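Side-chain contacts in methyltransferase (Geobacter sulfurreducens PCA, PDB 3C3P), which probably acts as an O-methyltransferase, moving a methyl group from S-adenosyl-L-methionine to an oxygen of its substrate: residues P23-A26 with A27-I31; N104-I107 with D108-E111; F131-C134 with D135-N138; R180-N183 with H184-R188. One frame throughout, in Å; residues are numbered along the deposited sequence. Where two conformers were deposited one is given.

Contact 1. Residues P23-A26 with A27-I31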
loop_
_atom_site.group_PDB
_atom_site.type_symbol
_atom_site.label_atom_id
_atom_site.label_comp_id
_atom_site.label_asym_id
_atom_site.label_seq_id
_atom_site.Cartn_x
_atom_site.Cartn_y
_atom_site.Cartn_z
ATOM N N PRO A 23 -18.611 -2.567 15.784
ATOM C CA PRO A 23 -19.343 -3.794 16.134
ATOM C C PRO A 23 -19.797 -4.557 14.900
ATOM O O PRO A 23 -20.050 -5.762 14.951
ATOM C CB PRO A 23 -20.542 -3.283 16.943
ATOM C CG PRO A 23 -20.714 -1.871 16.538
ATOM C CD PRO A 23 -19.353 -1.355 16.173
ATOM N N VAL A 24 -19.861 -3.830 13.796
ATOM C CA VAL A 24 -20.253 -4.403 12.508
ATOM C C VAL A 24 -19.224 -5.434 12.128
ATOM O O VAL A 24 -19.522 -6.540 11.684
ATOM C CB VAL A 24 -20.228 -3.375 11.374
ATOM C CG1 VAL A 24 -20.584 -4.050 10.072
ATOM C CG2 VAL A 24 -21.181 -2.213 11.651
ATOM N N VAL A 25 -17.981 -5.009 12.278
ATOM C CA VAL A 25 -16.827 -5.850 11.965
ATOM C C VAL A 25 -16.709 -6.988 12.976
ATOM O O VAL A 25 -16.417 -8.134 12.618
ATOM C CB VAL A 25 -15.497 -5.030 11.890
ATOM C CG1 VAL A 25 -14.300 -5.948 11.758
ATOM C CG2 VAL A 25 -15.524 -4.045 10.719
ATOM N N ALA A 26 -16.985 -6.668 14.235
ATOM C CA ALA A 26 -16.892 -7.652 15.325
ATOM C C ALA A 26 -17.988 -8.714 15.199
ATOM O O ALA A 26 -17.778 -9.894 15.510
ATOM C CB ALA A 26 -16.948 -6.959 16.683
ATOM N N ALA A 27 -19.139 -8.281 14.700
ATOM C CA ALA A 27 -20.287 -9.161 14.529
ATOM C C ALA A 27 -20.001 -10.130 13.409
ATOM O O ALA A 27 -20.403 -11.284 13.446
ATOM C CB ALA A 27 -21.527 -8.359 14.218
HETATM N N MSE A 28 -19.253 -9.634 12.435
HETATM C CA MSE A 28 -18.880 -10.393 11.227
HETATM C C MSE A 28 -17.825 -11.490 11.475
HETATM O O MSE A 28 -17.873 -12.572 10.882
HETATM C CB MSE A 28 -18.431 -9.422 10.121
HETATM C CG MSE A 28 -17.990 -10.098 8.860
HETATM SE SE MSE A 28 -17.770 -8.861 7.373
HETATM C CE MSE A 28 -16.477 -7.613 8.146
ATOM N N GLU A 29 -16.884 -11.201 12.362
ATOM C CA GLU A 29 -15.822 -12.148 12.728
ATOM C C GLU A 29 -16.388 -13.391 13.374
ATOM O O GLU A 29 -16.077 -14.516 13.006
ATOM C CB GLU A 29 -14.871 -11.510 13.738
ATOM C CG GLU A 29 -14.033 -10.371 13.162
ATOM C CD GLU A 29 -13.264 -9.575 14.216
ATOM O OE1 GLU A 29 -13.376 -9.890 15.422
ATOM O OE2 GLU A 29 -12.557 -8.618 13.824
ATOM N N GLN A 30 -17.218 -13.154 14.378
ATOM C CA GLN A 30 -17.893 -14.233 15.121
ATOM C C GLN A 30 -18.798 -15.079 14.251
ATOM O O GLN A 30 -18.909 -16.291 14.437
ATOM C CB GLN A 30 -18.721 -13.673 16.281
ATOM C CG GLN A 30 -17.952 -13.430 17.563
ATOM C CD GLN A 30 -17.556 -14.733 18.234
ATOM O OE1 GLN A 30 -17.873 -15.819 17.747
ATOM N NE2 GLN A 30 -16.873 -14.630 19.367
ATOM N N ILE A 31 -19.428 -14.432 13.285
ATOM C CA ILE A 31 -20.355 -15.128 12.383
ATOM C C ILE A 31 -19.509 -15.992 11.461
ATOM O O ILE A 31 -19.909 -17.072 11.027
ATOM C CB ILE A 31 -21.206 -14.196 11.541
ATOM C CG1 ILE A 31 -22.329 -13.609 12.393
ATOM C CG2 ILE A 31 -21.824 -14.976 10.414
ATOM C CD1 ILE A 31 -23.186 -12.589 11.681
#

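Contact 2. Residues N104-I107 with D108-E111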
loop_
_atom_site.group_PDB
_atom_site.type_symbol
_atom_site.label_atom_id
_atom_site.label_comp_id
_atom_site.label_asym_id
_atom_site.label_seq_id
_atom_site.Cartn_x
_atom_site.Cartn_y
_atom_site.Cartn_z
ATOM N N ASN A 104 -25.883 0.045 6.754
ATOM C CA ASN A 104 -25.010 1.250 6.772
ATOM C C ASN A 104 -25.252 2.175 5.583
ATOM O O ASN A 104 -24.611 3.217 5.440
ATOM C CB ASN A 104 -23.513 0.900 6.898
ATOM C CG ASN A 104 -22.955 0.192 5.680
ATOM O OD1 ASN A 104 -23.578 0.164 4.624
ATOM N ND2 ASN A 104 -21.758 -0.367 5.819
ATOM N N GLY A 105 -26.190 1.776 4.750
ATOM C CA GLY A 105 -26.601 2.535 3.566
ATOM C C GLY A 105 -25.784 2.457 2.305
ATOM O O GLY A 105 -26.236 2.899 1.231
ATOM N N LEU A 106 -24.603 1.872 2.446
ATOM C CA LEU A 106 -23.637 1.733 1.324
ATOM C C LEU A 106 -24.110 0.768 0.241
ATOM O O LEU A 106 -23.426 0.567 -0.752
ATOM C CB LEU A 106 -22.237 1.337 1.832
ATOM C CG LEU A 106 -21.605 2.333 2.819
ATOM C CD1 LEU A 106 -20.311 1.817 3.386
ATOM C CD2 LEU A 106 -21.417 3.705 2.161
ATOM N N ILE A 107 -25.306 0.205 0.434
ATOM C CA ILE A 107 -25.883 -0.724 -0.553
ATOM C C ILE A 107 -26.149 0.094 -1.826
ATOM O O ILE A 107 -26.348 -0.445 -2.925
ATOM C CB ILE A 107 -27.167 -1.440 -0.017
ATOM C CG1 ILE A 107 -27.572 -2.605 -0.922
ATOM C CG2 ILE A 107 -28.318 -0.445 0.164
ATOM C CD1 ILE A 107 -26.512 -3.683 -1.081
ATOM N N ASP A 108 -26.105 1.414 -1.652
ATOM C CA ASP A 108 -26.315 2.396 -2.747
ATOM C C ASP A 108 -25.154 2.432 -3.750
ATOM O O ASP A 108 -25.252 3.022 -4.830
ATOM C CB ASP A 108 -26.560 3.825 -2.197
ATOM C CG ASP A 108 -25.366 4.399 -1.394
ATOM O OD1 ASP A 108 -24.328 3.735 -1.247
ATOM O OD2 ASP A 108 -25.459 5.539 -0.908
ATOM N N ARG A 109 -24.064 1.782 -3.402
ATOM C CA ARG A 109 -22.890 1.785 -4.301
ATOM C C ARG A 109 -22.206 0.434 -4.377
ATOM O O ARG A 109 -21.015 0.316 -4.694
ATOM C CB ARG A 109 -21.910 2.849 -3.865
ATOM C CG ARG A 109 -21.198 2.498 -2.607
ATOM C CD ARG A 109 -20.623 3.741 -2.012
ATOM N NE ARG A 109 -21.722 4.581 -1.560
ATOM C CZ ARG A 109 -21.578 5.792 -1.038
ATOM N NH1 ARG A 109 -20.359 6.317 -0.913
ATOM N NH2 ARG A 109 -22.651 6.472 -0.645
ATOM N N VAL A 110 -22.992 -0.586 -4.070
ATOM C CA VAL A 110 -22.557 -1.989 -4.134
ATOM C C VAL A 110 -23.589 -2.837 -4.869
ATOM O O VAL A 110 -24.812 -2.802 -4.580
ATOM C CB VAL A 110 -22.301 -2.622 -2.747
ATOM C CG1 VAL A 110 -21.825 -4.073 -2.898
ATOM C CG2 VAL A 110 -21.266 -1.832 -1.977
ATOM N N GLU A 111 -23.080 -3.551 -5.860
ATOM C CA GLU A 111 -23.866 -4.476 -6.680
ATOM C C GLU A 111 -23.492 -5.875 -6.230
ATOM O O GLU A 111 -22.330 -6.274 -6.326
ATOM C CB GLU A 111 -23.577 -4.309 -8.178
ATOM C CG GLU A 111 -24.315 -5.363 -9.027
ATOM C CD GLU A 111 -23.902 -5.414 -10.495
ATOM O OE1 GLU A 111 -23.286 -4.455 -11.034
ATOM O OE2 GLU A 111 -24.218 -6.450 -11.117
#

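Contact 3. Residues F131-C134 with D135-N138. With EDO (1,2-ethanediol), chain K.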
loop_
_atom_site.group_PDB
_atom_site.type_symbol
_atom_site.label_atom_id
_atom_site.label_comp_id
_atom_site.label_asym_id
_atom_site.label_seq_id
_atom_site.Cartn_x
_atom_site.Cartn_y
_atom_site.Cartn_z
ATOM N N PHE A 131 -9.956 -7.616 -6.750
ATOM C CA PHE A 131 -9.631 -8.321 -5.515
ATOM C C PHE A 131 -9.594 -9.808 -5.791
ATOM O O PHE A 131 -10.433 -10.337 -6.528
ATOM C CB PHE A 131 -10.636 -8.016 -4.407
ATOM C CG PHE A 131 -10.347 -8.728 -3.109
ATOM C CD1 PHE A 131 -9.480 -8.170 -2.172
ATOM C CD2 PHE A 131 -10.935 -9.944 -2.823
ATOM C CE1 PHE A 131 -9.230 -8.816 -0.959
ATOM C CE2 PHE A 131 -10.672 -10.603 -1.606
ATOM C CZ PHE A 131 -9.824 -10.031 -0.692
HETATM N N MSE A 132 -8.613 -10.467 -5.193
HETATM C CA MSE A 132 -8.447 -11.872 -5.409
HETATM C C MSE A 132 -7.964 -12.651 -4.179
HETATM O O MSE A 132 -7.179 -12.146 -3.391
HETATM C CB MSE A 132 -7.364 -11.951 -6.463
HETATM C CG MSE A 132 -7.609 -12.970 -7.396
HETATM SE SE MSE A 132 -5.982 -13.255 -8.338
HETATM C CE MSE A 132 -5.736 -11.470 -9.143
ATOM N N ASP A 133 -8.472 -13.873 -4.027
ATOM C CA ASP A 133 -8.061 -14.797 -2.938
ATOM C C ASP A 133 -7.245 -15.966 -3.535
ATOM O O ASP A 133 -7.751 -16.818 -4.261
ATOM C CB ASP A 133 -9.264 -15.302 -2.141
ATOM C CG ASP A 133 -8.862 -16.144 -0.922
ATOM O OD1 ASP A 133 -7.682 -16.572 -0.807
ATOM O OD2 ASP A 133 -9.749 -16.396 -0.077
ATOM N N CYS A 134 -5.964 -15.970 -3.213
ATOM C CA CYS A 134 -5.047 -16.982 -3.720
ATOM C C CYS A 134 -5.356 -18.393 -3.274
ATOM O O CYS A 134 -4.822 -19.336 -3.856
ATOM C CB CYS A 134 -3.592 -16.660 -3.353
ATOM S SG CYS A 134 -2.955 -15.167 -4.141
ATOM N N ASP A 135 -6.200 -18.548 -2.260
ATOM C CA ASP A 135 -6.595 -19.879 -1.756
ATOM C C ASP A 135 -7.650 -20.520 -2.613
ATOM O O ASP A 135 -7.802 -21.735 -2.645
ATOM C CB ASP A 135 -7.206 -19.806 -0.354
ATOM C CG ASP A 135 -6.191 -19.581 0.711
ATOM O OD1 ASP A 135 -4.994 -19.761 0.434
ATOM O OD2 ASP A 135 -6.603 -19.285 1.844
ATOM N N VAL A 136 -8.380 -19.668 -3.312
ATOM C CA VAL A 136 -9.498 -20.082 -4.153
ATOM C C VAL A 136 -9.218 -20.121 -5.634
ATOM O O VAL A 136 -9.804 -20.925 -6.365
ATOM C CB VAL A 136 -10.696 -19.119 -3.968
ATOM C CG1 VAL A 136 -11.857 -19.530 -4.866
ATOM C CG2 VAL A 136 -11.130 -19.085 -2.527
ATOM N N PHE A 137 -8.330 -19.261 -6.088
ATOM C CA PHE A 137 -8.033 -19.195 -7.502
ATOM C C PHE A 137 -6.579 -19.225 -7.857
ATOM O O PHE A 137 -5.731 -18.714 -7.134
ATOM C CB PHE A 137 -8.550 -17.873 -8.073
ATOM C CG PHE A 137 -9.985 -17.619 -7.791
ATOM C CD1 PHE A 137 -10.970 -18.186 -8.578
ATOM C CD2 PHE A 137 -10.354 -16.794 -6.742
ATOM C CE1 PHE A 137 -12.308 -17.952 -8.315
ATOM C CE2 PHE A 137 -11.684 -16.547 -6.478
ATOM C CZ PHE A 137 -12.664 -17.127 -7.265
ATOM N N ASN A 138 -6.341 -19.809 -9.022
ATOM C CA ASN A 138 -5.022 -19.874 -9.640
ATOM C C ASN A 138 -4.883 -18.493 -10.287
ATOM O O ASN A 138 -5.549 -18.167 -11.273
ATOM C CB ASN A 138 -4.939 -21.040 -10.644
ATOM C CG ASN A 138 -3.618 -21.099 -11.406
ATOM O OD1 ASN A 138 -2.925 -20.102 -11.544
ATOM N ND2 ASN A 138 -3.297 -22.274 -11.957
HETATM C C1 EDO K . -1.983 -20.331 -0.498
HETATM O O1 EDO K . -2.834 -19.180 -0.593
HETATM C C2 EDO K . -0.569 -20.005 -0.005
HETATM O O2 EDO K . -0.108 -18.797 -0.613
#

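Contact 4. Residues R180-N183 with H184-R188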
loop_
_atom_site.group_PDB
_atom_site.type_symbol
_atom_site.label_atom_id
_atom_site.label_comp_id
_atom_site.label_asym_id
_atom_site.label_seq_id
_atom_site.Cartn_x
_atom_site.Cartn_y
_atom_site.Cartn_z
ATOM N N ARG A 180 3.226 -18.807 -2.613
ATOM C CA ARG A 180 2.701 -19.640 -3.736
ATOM C C ARG A 180 2.874 -19.124 -5.162
ATOM O O ARG A 180 3.361 -18.052 -5.412
ATOM C CB ARG A 180 1.254 -20.142 -3.592
ATOM C CG ARG A 180 1.200 -21.601 -3.193
ATOM C CD ARG A 180 -0.085 -22.248 -3.729
ATOM N NE ARG A 180 0.019 -23.703 -3.760
ATOM C CZ ARG A 180 -0.532 -24.528 -2.880
ATOM N NH1 ARG A 180 -1.287 -24.062 -1.895
ATOM N NH2 ARG A 180 -0.360 -25.835 -3.011
ATOM N N GLU A 181 2.440 -19.992 -6.054
ATOM C CA GLU A 181 2.575 -19.855 -7.524
ATOM C C GLU A 181 2.304 -18.513 -8.173
ATOM O O GLU A 181 3.078 -18.077 -9.025
ATOM C CB GLU A 181 1.790 -20.943 -8.295
ATOM C CG GLU A 181 2.465 -21.222 -9.631
ATOM C CD GLU A 181 1.585 -21.918 -10.635
ATOM O OE1 GLU A 181 0.576 -21.278 -11.018
ATOM O OE2 GLU A 181 1.931 -23.045 -11.107
ATOM N N PHE A 182 1.233 -17.866 -7.774
ATOM C CA PHE A 182 0.879 -16.586 -8.414
ATOM C C PHE A 182 1.975 -15.556 -8.195
ATOM O O PHE A 182 2.241 -14.707 -9.046
ATOM C CB PHE A 182 -0.508 -16.113 -7.969
ATOM C CG PHE A 182 -1.000 -14.935 -8.736
ATOM C CD1 PHE A 182 -0.890 -14.908 -10.117
ATOM C CD2 PHE A 182 -1.674 -13.927 -8.114
ATOM C CE1 PHE A 182 -1.365 -13.812 -10.848
ATOM C CE2 PHE A 182 -2.150 -12.857 -8.840
ATOM C CZ PHE A 182 -1.990 -12.805 -10.203
ATOM N N ASN A 183 2.639 -15.655 -7.046
ATOM C CA ASN A 183 3.728 -14.743 -6.736
ATOM C C ASN A 183 4.820 -14.838 -7.800
ATOM O O ASN A 183 5.342 -13.835 -8.278
ATOM C CB ASN A 183 4.383 -15.081 -5.387
ATOM C CG ASN A 183 3.434 -14.980 -4.229
ATOM O OD1 ASN A 183 2.400 -14.314 -4.316
ATOM N ND2 ASN A 183 3.794 -15.609 -3.113
ATOM N N HIS A 184 5.132 -16.071 -8.179
ATOM C CA HIS A 184 6.214 -16.352 -9.154
ATOM C C HIS A 184 5.823 -15.922 -10.532
ATOM O O HIS A 184 6.655 -15.455 -11.304
ATOM C CB HIS A 184 6.632 -17.804 -9.098
ATOM C CG HIS A 184 7.165 -18.191 -7.761
ATOM N ND1 HIS A 184 8.510 -18.346 -7.510
ATOM C CD2 HIS A 184 6.530 -18.367 -6.576
ATOM C CE1 HIS A 184 8.670 -18.671 -6.240
ATOM N NE2 HIS A 184 7.490 -18.675 -5.646
ATOM N N HIS A 185 4.541 -16.075 -10.822
ATOM C CA HIS A 185 4.007 -15.668 -12.116
ATOM C C HIS A 185 3.987 -14.152 -12.282
ATOM O O HIS A 185 4.618 -13.576 -13.160
ATOM C CB HIS A 185 2.565 -16.144 -12.267
ATOM C CG HIS A 185 1.911 -15.686 -13.541
ATOM N ND1 HIS A 185 2.101 -16.328 -14.752
ATOM C CD2 HIS A 185 1.091 -14.638 -13.795
ATOM C CE1 HIS A 185 1.403 -15.708 -15.689
ATOM N NE2 HIS A 185 0.792 -14.673 -15.138
ATOM N N LEU A 186 3.303 -13.516 -11.359
ATOM C CA LEU A 186 3.063 -12.061 -11.449
ATOM C C LEU A 186 4.318 -11.233 -11.383
ATOM O O LEU A 186 4.420 -10.156 -12.017
ATOM C CB LEU A 186 2.055 -11.599 -10.382
ATOM C CG LEU A 186 1.493 -10.201 -10.609
ATOM C CD1 LEU A 186 0.766 -10.180 -11.943
ATOM C CD2 LEU A 186 0.586 -9.807 -9.448
ATOM N N SER A 187 5.300 -11.766 -10.685
ATOM C CA SER A 187 6.568 -11.061 -10.518
ATOM C C SER A 187 7.337 -11.008 -11.824
ATOM O O SER A 187 8.247 -10.177 -12.001
ATOM C CB SER A 187 7.431 -11.729 -9.447
ATOM O OG SER A 187 7.825 -13.021 -9.851
ATOM N N ARG A 188 6.953 -11.883 -12.747
ATOM C CA ARG A 188 7.612 -11.991 -14.067
ATOM C C ARG A 188 6.867 -11.309 -15.161
ATOM O O ARG A 188 7.338 -11.212 -16.296
ATOM C CB ARG A 188 7.840 -13.432 -14.442
ATOM C CG ARG A 188 8.970 -13.975 -13.725
ATOM C CD ARG A 188 9.055 -15.428 -13.893
ATOM N NE ARG A 188 10.340 -15.886 -13.402
ATOM C CZ ARG A 188 10.608 -16.100 -12.129
ATOM N NH1 ARG A 188 9.675 -15.840 -11.208
ATOM N NH2 ARG A 188 11.813 -16.537 -11.800
#

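Contact 1. Residues P23-A26 with A27-I31
Val-25 O is shared by two backbone donors of the next helical turn. The bond from Glu-29 N to Val-25 O is the sounder, 3.1 Å long with an N-H...O angle of 147°. Met-28 N also approaches Val-25 O, at 3.2 Å, but that bond is weak and strongly bent. The same N-H has a better acceptor in Val-24 O. Pro-23 O and Ala-27 N, 2.7 Å apart, form the shortest bond of the run. This is the first turn of an alpha helix, and Val-24 N is bonded to Asp-22 OD1 just ahead of it.

The side chain of Glu-29 leans back over this turn. Its CG lies opposite the carbonyl carbon, beside the backbone N (chi1 -68°), and this puts Glu-29 CG 3.3 Å from Val-25 O. Beyond CG the chain is extended, and Glu-29 OE2 reaches Val-25 CG1 at 3.8 Å. That is a carboxylate oxygen beside a methyl group, a van der Waals touch alone. The two side chains slant across each other. Met-28, a selenomethionine, sets its CB 3.5 Å from Val-24 O, and the rest of its chain runs on to other parts of the fold.

One side of helix 23-34 is turned inward. Met-28 packs on His-96 and Met-100 of helix 91-104 and on Cys-69 of helix 69-75. Val-24 and Val-25 meet Trp-72 of helix 69-75.

Contact 2. Residues N104-I107 with D108-E111
Leu-106 O accepts from Arg-109 N at 3.0 Å in a 3-10 turn, and Gly-105 takes the positive phi, 81°, that ends the preceding helix. The bond from Asp-108 N to Gly-105 O is less sure, because that nitrogen is too close to a neighbour. Asn-104 OD1 accepts from Leu-106 N at 3.0 Å, an Asx turn that leads into the 3-10 turn.

Arg-109 holds its neighbour Asp-108 side-on, in a salt bridge. Its NE meets Asp-108 OD1 at 2.8 Å, and its NH2 meets Asp-108 OD2 at 3.0 Å, with an N-H...O angle of 172°. Both oxygens are met on the syn side but out of the carboxylate plane, while Asp-108 CG lies in the guanidinium plane. Asp-108 CG stands between its own backbone N and carbonyl carbon (chi1 62°), which folds the acid back over the turn. Leu-106 CD2 lies over the centre of one guanidinium face, 3.8 Å from Arg-109 CZ. With an alanine here in place of Asp-108 both acceptors go, and the guanidinium, held then by NH1 on Ile-78 O, would probably be freer to turn under Leu-106 CD2.

Leu-106, Ile-107 and Val-110 all touch Leu-101 of helix 91-104. Strand 110-114 then begins at the edge of the sheet, bonded to strand 83-88.

Contact 3. Residues F131-C134 with D135-N138
Asp-133 swings its CG opposite its backbone N (chi1 -174°), and this carries Asp-133 OD1 forward to Asp-135 N, 2.9 Å away. The bond is fairly straight, 163° at the hydrogen, but the N-H comes from above the carboxylate plane. Asn-160 ND2 gives the same OD1 a second hydrogen bond.

The backbone carbonyl of Asp-133 is also held twice. Phe-137 N lies almost in line with the C=O, 3.1 Å from Asp-133 O. Val-136 N is equally near Asp-133 O but sits above the carbonyl plane. The three bonds curl the chain tightly as it leaves strand 127-133. This is the C-terminal end of a central parallel strand in the Rossmann-like methyltransferase fold, where the loops commonly form the active site. In metal-dependent relatives such as catechol O-methyltransferase, an aspartate at the end of the matching strand binds a divalent metal. Asp-133 occupies the corresponding strand end, but no metal is modelled there.

In the conformer given, Asp-135 OD2 comes within 3.9 Å of Asp-133 OD1, and the two carboxylates are turned 46° apart. Gly-165 N bonds to Asp-135 OD2. A 1,2-ethanediol, probably from the crystallisation liquor, is hydrogen-bonded to Asn-160 O. Its O1 lies a doubtfully short 2.5 Å from Asp-135 OD1. Val-136 CG2 reaches Asp-133 OD2 at 3.9 Å, while its CG1 lies over one face of the Phe-137 ring, off centre.

Contact 4. Residues R180-N183 with H184-R188
Phe-182 and Leu-186, one turn apart on the short helix 181-186, slant across each other on the side facing the sheet of this Rossmann-like fold. Leu-186 CB lies over one face of the ring, offset toward its rim. Further out, Leu-186 CD2 reaches Phe-182 CZ at 4.0 Å. Phe-182 CG stands opposite its backbone N (chi1 -171°), which carries the ring out beside His-185. There His-185 CD2 meets Phe-182 CE1 at 3.9 Å, the two side chains again oblique to each other. The helix bond from Leu-186 N to Phe-182 O, 2.8 Å long and nearly straight, fixes the spacing of the pair. Without the ring of Phe-182, as with an alanine here, a gap would probably open beside Leu-186 and His-185 would lose its aromatic neighbour.

Leu-204 of strand 203-208 and Leu-156 of strand 154-159 pack against both Phe-182 and Leu-186. Asn-183 turns elsewhere: its ND2 is bonded to Ala-161 O and to Tyr-13 OH of the second subunit, so the helix also takes part in the dimer interface.

The His-184 ring presents an edge to the start of the helix. Arg-180 O lies in the ring plane, 3.4 Å from His-184 CD2. Arg-188 folds back, and its NH1 donates to His-184 O at 3.0 Å, with the acceptor in the guanidinium plane.

The four contacts fall into two pairs. Contacts 3 and 4 touch: Met-132 CE of contact 3 packs on Phe-182 CE2 of contact 4 at 3.9 Å, and their centres are about 12 Å apart. Contacts 1 and 2 do not touch, their nearest atoms being about 6 Å apart, but both pack on helix 91-104, through Met-100 and Leu-101. Between the pairs, contacts 1 and 3 come within about 11 Å by nearest atoms, while the centres of contacts 1 and 4 are about 33 Å apart. Contacts 2 and 3 reach the same sheet, about 24 Å apart by centres. Contact 3 lies at the strand ends where this fold commonly has its active site.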